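Local atomic coordinates of PKS (Streptomyces albus, PDB entry 4OQJ), a protein that probably acts as a polyketide synthase ketosynthase, condensing carrier-bound acyl units during oxazolomycin assembly. Residues R120-D124 with V689-P693; D337-V341 with N403-F408. All coordinates share one frame; numbering follows the deposited sequence.

Overall arrangement
The two contacts share no helix or strand and do not touch; their centres are about 43 Å apart. Contact 1 lies near the middle of the chain, its centre about 9 Å from that of the chain. Contact 2 lies far out, at about 36 Å, and is nested in sequence within the long loop that contact 1 closes. Both are partly buried and join a helix to an irregular segment. In contact 1 a late segment returns to the end of helix 105-121, and an arginine does most of the work by stacking and hydrogen bonding. In contact 2 a turn meets the start of helix 336-348 through apolar packing, with water bridges beside it.

Contact 1 of 2, residues R120-D124 with V689-P693; sequences RAGYD and VRRVP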
ATOM      1  N   ARG A 120       8.763  12.861  18.980  1.00 13.27           N
ATOM      2  CA  ARG A 120      10.216  12.862  18.937  1.00 15.78           C
ATOM      3  C   ARG A 120      10.703  13.672  17.745  1.00 15.91           C
ATOM      4  O   ARG A 120      11.734  14.339  17.837  1.00 18.66           O
ATOM      5  CB  ARG A 120      10.759  11.426  18.889  1.00 21.25           C
ATOM      6  CG  ARG A 120      12.260  11.330  18.808  1.00 37.40           C
ATOM      7  CD  ARG A 120      12.747   9.962  19.257  1.00 44.24           C
ATOM      8  NE  ARG A 120      12.541   9.736  20.692  1.00 41.80           N
ATOM      9  CZ  ARG A 120      11.539   9.035  21.228  1.00 42.70           C
ATOM     10  NH1 ARG A 120      11.462   8.888  22.549  1.00 46.62           N
ATOM     11  NH2 ARG A 120      10.618   8.462  20.463  1.00 45.19           N
ATOM     12  N   ALA A 121       9.954  13.643  16.644  1.00 14.85           N
ATOM     13  CA  ALA A 121      10.279  14.459  15.469  1.00 12.25           C
ATOM     14  C   ALA A 121      10.110  15.948  15.743  1.00 13.93           C
ATOM     15  O   ALA A 121      10.801  16.776  15.144  1.00 14.54           O
ATOM     16  CB  ALA A 121       9.419  14.055  14.283  1.00 11.00           C
ATOM     17  N   GLY A 122       9.197  16.285  16.652  1.00 14.35           N
ATOM     18  CA  GLY A 122       8.963  17.664  17.038  1.00 18.89           C
ATOM     19  C   GLY A 122       7.787  18.310  16.313  1.00 18.36           C
ATOM     20  O   GLY A 122       7.698  19.532  16.287  1.00 18.57           O
ATOM     21  N   TYR A 123       6.881  17.502  15.757  1.00 15.62           N
ATOM     22  CA  TYR A 123       5.731  18.026  15.010  1.00 15.08           C
ATOM     23  C   TYR A 123       4.394  17.649  15.646  1.00 13.79           C
ATOM     24  O   TYR A 123       4.123  16.480  15.912  1.00 12.77           O
ATOM     25  CB  TYR A 123       5.767  17.544  13.552  1.00 16.63           C
ATOM     26  CG  TYR A 123       6.807  18.277  12.742  1.00 16.77           C
ATOM     27  CD1 TYR A 123       8.128  17.813  12.675  1.00 15.18           C
ATOM     28  CD2 TYR A 123       6.492  19.456  12.089  1.00 17.08           C
ATOM     29  CE1 TYR A 123       9.089  18.503  11.958  1.00 16.53           C
ATOM     30  CE2 TYR A 123       7.448  20.162  11.386  1.00 16.80           C
ATOM     31  CZ  TYR A 123       8.738  19.679  11.317  1.00 17.88           C
ATOM     32  OH  TYR A 123       9.670  20.393  10.611  1.00 17.68           O
ATOM     33  N   ASP A 124       3.593  18.671  15.924  1.00 14.19           N
ATOM     34  CA  ASP A 124       2.208  18.522  16.361  1.00 12.55           C
ATOM     35  C   ASP A 124       1.304  18.657  15.129  1.00 12.92           C
ATOM     36  O   ASP A 124       1.100  19.764  14.619  1.00 13.74           O
ATOM     37  CB  ASP A 124       1.859  19.584  17.416  1.00 15.50           C
ATOM     38  CG  ASP A 124       0.393  19.572  17.812  1.00 16.61           C
ATOM     39  OD1 ASP A 124      -0.329  18.612  17.426  1.00 17.27           O
ATOM     40  OD2 ASP A 124      -0.037  20.526  18.517  1.00 14.81           O
ATOM     41  N   VAL A 689      14.224  27.675  13.808  1.00 30.14           N
ATOM     42  CA  VAL A 689      13.741  26.656  14.725  1.00 29.98           C
ATOM     43  C   VAL A 689      14.577  25.383  14.567  1.00 27.81           C
ATOM     44  O   VAL A 689      14.902  24.993  13.451  1.00 28.80           O
ATOM     45  CB  VAL A 689      12.254  26.354  14.459  1.00 31.43           C
ATOM     46  CG1 VAL A 689      11.782  25.168  15.276  1.00 28.41           C
ATOM     47  CG2 VAL A 689      11.409  27.592  14.743  1.00 32.76           C
ATOM     48  N   ARG A 690      14.940  24.761  15.684  1.00 22.83           N
ATOM     49  CA  ARG A 690      15.600  23.461  15.663  1.00 25.65           C
ATOM     50  C   ARG A 690      14.820  22.479  16.526  1.00 23.40           C
ATOM     51  O   ARG A 690      14.751  22.635  17.740  1.00 24.23           O
ATOM     52  CB  ARG A 690      17.036  23.572  16.170  1.00 34.28           C
ATOM     53  CG  ARG A 690      17.930  24.435  15.316  1.00 49.81           C
ATOM     54  CD  ARG A 690      18.422  23.692  14.089  1.00 65.01           C
ATOM     55  NE  ARG A 690      19.381  24.499  13.341  1.00 77.68           N
ATOM     56  CZ  ARG A 690      19.045  25.457  12.481  1.00 82.29           C
ATOM     57  NH1 ARG A 690      19.994  26.141  11.856  1.00 90.12           N
ATOM     58  NH2 ARG A 690      17.767  25.738  12.242  1.00 75.73           N
ATOM     59  N   ARG A 691      14.209  21.484  15.896  1.00 20.87           N
ATOM     60  CA  ARG A 691      13.475  20.457  16.627  1.00 18.43           C
ATOM     61  C   ARG A 691      14.418  19.364  17.123  1.00 20.24           C
ATOM     62  O   ARG A 691      15.249  18.869  16.361  1.00 20.79           O
ATOM     63  CB  ARG A 691      12.392  19.846  15.735  1.00 16.48           C
ATOM     64  CG  ARG A 691      11.225  20.762  15.554  1.00 15.77           C
ATOM     65  CD  ARG A 691      10.311  20.266  14.485  1.00 16.25           C
ATOM     66  NE  ARG A 691       9.074  21.030  14.450  1.00 19.67           N
ATOM     67  CZ  ARG A 691       8.943  22.220  13.876  1.00 20.26           C
ATOM     68  NH1 ARG A 691       9.981  22.812  13.297  1.00 24.86           N
ATOM     69  NH2 ARG A 691       7.767  22.820  13.894  1.00 18.56           N
ATOM     70  N   VAL A 692      14.285  18.976  18.390  1.00 19.15           N
ATOM     71  CA  VAL A 692      15.193  17.974  18.971  1.00 20.34           C
ATOM     72  C   VAL A 692      14.413  16.934  19.765  1.00 19.65           C
ATOM     73  O   VAL A 692      13.337  17.241  20.300  1.00 19.70           O
ATOM     74  CB  VAL A 692      16.250  18.627  19.889  1.00 23.78           C
ATOM     75  CG1 VAL A 692      17.106  19.613  19.103  1.00 27.69           C
ATOM     76  CG2 VAL A 692      15.585  19.355  21.070  1.00 21.17           C
ATOM     77  N   PRO A 693      14.955  15.710  19.868  1.00 21.05           N
ATOM     78  CA  PRO A 693      14.297  14.668  20.666  1.00 23.67           C
ATOM     79  C   PRO A 693      14.177  15.020  22.144  1.00 25.34           C
ATOM     80  O   PRO A 693      15.182  15.310  22.784  1.00 24.84           O
ATOM     81  CB  PRO A 693      15.213  13.447  20.479  1.00 25.38           C
ATOM     82  CG  PRO A 693      15.964  13.713  19.241  1.00 27.86           C
ATOM     83  CD  PRO A 693      16.159  15.196  19.192  1.00 24.83           C
TER
HETATM   84  O   HOH W   1       5.122  21.413  14.792  1.00 20.06           O
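The guanidinium of Arg691 lies flat on the ring of Tyr123. The two planes are only 5° apart and their centres 3.9 Å, so the charged group makes a stacked cation-pi contact over the ring face. NE sits above the middle of the ring. The CD methylene adds a CH-pi contact at one side, with Arg691 CD 3.3 Å from Tyr123 CE1. Arg691 NE also gives a hydrogen bond of 2.7 Å to Gly122 O, with an N-H...O angle of 144°. The carbonyl lies close to the guanidinium plane, but NE stands well above the plane of the carbonyl. Stack and bond together probably restrain the tilt and rotation of the group. At the guanidinium edge a water lies 3.1 Å from Arg691 NH2 and accepts a second, weak bond from the backbone N of Asp124. Arg691 CG points away from its own carbonyl carbon (chi1 -75°), and the chain then runs extended to NE, which carries the head across to the tyrosine. Gly122 is the positive-phi C-prime residue of the Schellman motif that ends helix 105-121. Having no side chain, Gly122 leaves room for Arg691 CB, which rests 3.5 Å from Ala121 O. Further along, Pro693 CB touches Arg120 CG at 4.0 Å, the two side chains crossing at about a right angle. The tyrosine hydroxyl is held by Asp276 and Lys266, and Arg120 NH2 bonds to Leu28 O. The return of 689-693 to the ketosynthase body is consistent with the C-terminal linker that wraps back over this domain in other type I polyketide synthases. It runs between the end of helix 105-121 and helix 496-505, while Ala121 and Tyr123 pack on strand 23-31 of the large sheet.

Contact 2 of 2, residues D337-V341 with N403-F408; sequences DPIEV and NPEIDF
A type I turn from Asn403 to Ile406 packs against the first turn of helix 336-348, with Ile406 meeting Pro338 and Val341. The two branches of Ile406 divide the work. Ile406 CG1, turned away from its own carbonyl carbon (chi1 -61°), runs past the proline, 3.8 Å from Pro338 CA. Beyond it, Ile406 CD1 reaches Asp337 CB at 4.0 Å. Ile406 CG2 points to Val341 and rests against both methyls, 3.6 Å from Val341 CG2. The proline ring also meets Glu405: Pro338 CB lies 3.6 Å from Glu405 O, and Pro338 CG touches Glu405 CB. The turn is shaped from within. Asn403 OD1 accepts from Glu405 N at 2.9 Å, an Asx turn. Phe408 follows, and one face of its ring is covered by Ile406 CG2, offset toward the rim. Helix 336-348 begins with the Gly-Asp-Pro-Ile-Glu sequence that follows the His-Gly-Thr motif of ketosynthases in the thiolase fold. Its Glu340 holds the backbone N atoms of His329 and Gly330, away from this contact. Two waters bridge the segments. One donates to Asp337 OD2 at 2.6 Å and accepts from Asn403 ND2. The other links Pro338 O to Asp407 N, 2.9 Å from that nitrogen. Asp337 OD2 also accepts from Phe247 N, and Asn345 ND2 bonds to Asp407 O. Val341 and Phe408 both rest on Leu362 of strand 360-363.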
ATOM      1  N   ASP A 337      19.409 -19.400   6.361  1.00 21.70           N
ATOM      2  CA  ASP A 337      20.625 -18.623   6.606  1.00 20.40           C
ATOM      3  C   ASP A 337      21.633 -18.708   5.431  1.00 21.40           C
ATOM      4  O   ASP A 337      22.103 -17.673   4.954  1.00 22.67           O
ATOM      5  CB  ASP A 337      21.289 -19.071   7.918  1.00 20.57           C
ATOM      6  CG  ASP A 337      20.618 -18.462   9.178  1.00 23.92           C
ATOM      7  OD1 ASP A 337      19.608 -17.722   9.069  1.00 24.90           O
ATOM      8  OD2 ASP A 337      21.114 -18.731  10.294  1.00 22.49           O
ATOM      9  N   PRO A 338      21.974 -19.924   4.962  1.00 23.29           N
ATOM     10  CA  PRO A 338      22.897 -19.978   3.814  1.00 24.92           C
ATOM     11  C   PRO A 338      22.335 -19.288   2.580  1.00 20.32           C
ATOM     12  O   PRO A 338      23.078 -18.673   1.824  1.00 22.39           O
ATOM     13  CB  PRO A 338      23.062 -21.483   3.562  1.00 28.06           C
ATOM     14  CG  PRO A 338      22.774 -22.111   4.890  1.00 28.00           C
ATOM     15  CD  PRO A 338      21.694 -21.268   5.500  1.00 25.55           C
ATOM     16  N   ILE A 339      21.026 -19.383   2.390  1.00 18.46           N
ATOM     17  CA  ILE A 339      20.378 -18.736   1.258  1.00 21.11           C
ATOM     18  C   ILE A 339      20.512 -17.209   1.354  1.00 21.42           C
ATOM     19  O   ILE A 339      20.814 -16.538   0.357  1.00 18.92           O
ATOM     20  CB  ILE A 339      18.878 -19.166   1.162  1.00 21.52           C
ATOM     21  CG1 ILE A 339      18.800 -20.585   0.563  1.00 25.96           C
ATOM     22  CG2 ILE A 339      18.057 -18.177   0.345  1.00 19.64           C
ATOM     23  CD1 ILE A 339      17.411 -21.098   0.306  1.00 29.38           C
ATOM     24  N   GLU A 340      20.310 -16.649   2.543  1.00 17.85           N
ATOM     25  CA  GLU A 340      20.352 -15.196   2.663  1.00 16.63           C
ATOM     26  C   GLU A 340      21.755 -14.676   2.321  1.00 16.48           C
ATOM     27  O   GLU A 340      21.908 -13.670   1.626  1.00 17.92           O
ATOM     28  CB  GLU A 340      19.935 -14.721   4.065  1.00 16.36           C
ATOM     29  CG  GLU A 340      19.917 -13.196   4.148  1.00 19.54           C
ATOM     30  CD  GLU A 340      19.120 -12.646   5.320  1.00 19.05           C
ATOM     31  OE1 GLU A 340      18.792 -13.430   6.241  1.00 18.18           O
ATOM     32  OE2 GLU A 340      18.825 -11.425   5.304  1.00 17.81           O
ATOM     33  N   VAL A 341      22.774 -15.379   2.784  1.00 17.64           N
ATOM     34  CA  VAL A 341      24.151 -14.959   2.545  1.00 17.53           C
ATOM     35  C   VAL A 341      24.541 -15.193   1.089  1.00 19.64           C
ATOM     36  O   VAL A 341      25.276 -14.401   0.506  1.00 21.98           O
ATOM     37  CB  VAL A 341      25.104 -15.689   3.482  1.00 18.77           C
ATOM     38  CG1 VAL A 341      26.554 -15.327   3.180  1.00 21.01           C
ATOM     39  CG2 VAL A 341      24.757 -15.338   4.944  1.00 21.48           C
ATOM     40  N   ASN A 403      27.836 -21.367  10.698  1.00 31.13           N
ATOM     41  CA  ASN A 403      27.225 -22.486  10.013  1.00 29.52           C
ATOM     42  C   ASN A 403      28.121 -22.887   8.841  1.00 34.54           C
ATOM     43  O   ASN A 403      28.397 -22.062   7.970  1.00 31.19           O
ATOM     44  CB  ASN A 403      25.831 -22.079   9.550  1.00 26.69           C
ATOM     45  CG  ASN A 403      25.088 -23.176   8.832  1.00 31.31           C
ATOM     46  OD1 ASN A 403      25.670 -24.136   8.338  1.00 33.54           O
ATOM     47  ND2 ASN A 403      23.771 -23.018   8.754  1.00 31.20           N
ATOM     48  N   PRO A 404      28.598 -24.150   8.823  1.00 37.30           N
ATOM     49  CA  PRO A 404      29.479 -24.614   7.745  1.00 36.37           C
ATOM     50  C   PRO A 404      28.897 -24.457   6.347  1.00 34.73           C
ATOM     51  O   PRO A 404      29.654 -24.291   5.388  1.00 35.90           O
ATOM     52  CB  PRO A 404      29.671 -26.102   8.064  1.00 38.93           C
ATOM     53  CG  PRO A 404      29.445 -26.221   9.512  1.00 39.50           C
ATOM     54  CD  PRO A 404      28.412 -25.187   9.856  1.00 38.66           C
ATOM     55  N   GLU A 405      27.574 -24.522   6.233  1.00 32.44           N
ATOM     56  CA  GLU A 405      26.905 -24.412   4.936  1.00 35.68           C
ATOM     57  C   GLU A 405      26.821 -22.974   4.396  1.00 35.09           C
ATOM     58  O   GLU A 405      26.448 -22.764   3.240  1.00 32.49           O
ATOM     59  CB  GLU A 405      25.484 -24.987   5.032  1.00 45.68           C
ATOM     60  CG  GLU A 405      25.422 -26.455   5.442  1.00 64.72           C
ATOM     61  CD  GLU A 405      26.031 -27.382   4.401  1.00 78.73           C
ATOM     62  OE1 GLU A 405      25.607 -27.316   3.225  1.00 79.29           O
ATOM     63  OE2 GLU A 405      26.933 -28.174   4.761  1.00 84.68           O
ATOM     64  N   ILE A 406      27.131 -21.982   5.227  1.00 32.89           N
ATOM     65  CA  ILE A 406      27.106 -20.591   4.764  1.00 28.86           C
ATOM     66  C   ILE A 406      28.428 -20.260   4.091  1.00 31.45           C
ATOM     67  O   ILE A 406      29.495 -20.432   4.686  1.00 33.01           O
ATOM     68  CB  ILE A 406      26.879 -19.594   5.909  1.00 27.66           C
ATOM     69  CG1 ILE A 406      25.530 -19.849   6.593  1.00 28.10           C
ATOM     70  CG2 ILE A 406      26.935 -18.158   5.378  1.00 26.37           C
ATOM     71  CD1 ILE A 406      25.281 -18.978   7.830  1.00 30.61           C
ATOM     72  N   ASP A 407      28.361 -19.754   2.865  1.00 30.63           N
ATOM     73  CA  ASP A 407      29.570 -19.455   2.103  1.00 31.43           C
ATOM     74  C   ASP A 407      30.095 -18.024   2.357  1.00 28.49           C
ATOM     75  O   ASP A 407      30.084 -17.177   1.460  1.00 27.24           O
ATOM     76  CB  ASP A 407      29.299 -19.670   0.613  1.00 37.08           C
ATOM     77  CG  ASP A 407      30.575 -19.913  -0.179  1.00 47.77           C
ATOM     78  OD1 ASP A 407      31.681 -19.761   0.387  1.00 49.12           O
ATOM     79  OD2 ASP A 407      30.466 -20.249  -1.374  1.00 55.42           O
ATOM     80  N   PHE A 408      30.566 -17.760   3.577  1.00 26.92           N
ATOM     81  CA  PHE A 408      31.088 -16.437   3.917  1.00 29.80           C
ATOM     82  C   PHE A 408      32.292 -16.082   3.043  1.00 31.23           C
ATOM     83  O   PHE A 408      32.437 -14.941   2.601  1.00 27.66           O
ATOM     84  CB  PHE A 408      31.488 -16.360   5.403  1.00 30.52           C
ATOM     85  CG  PHE A 408      30.318 -16.248   6.350  1.00 30.42           C
ATOM     86  CD1 PHE A 408      29.555 -15.096   6.391  1.00 30.48           C
ATOM     87  CD2 PHE A 408      29.992 -17.288   7.200  1.00 32.34           C
ATOM     88  CE1 PHE A 408      28.481 -14.985   7.260  1.00 29.56           C
ATOM     89  CE2 PHE A 408      28.922 -17.183   8.071  1.00 29.50           C
ATOM     90  CZ  PHE A 408      28.164 -16.031   8.100  1.00 29.73           C
TER
HETATM   91  O   HOH W   2      22.997 -20.569  10.419  1.00 23.38           O
HETATM   92  O   HOH W   3      25.742 -19.428   1.593  1.00 22.44           O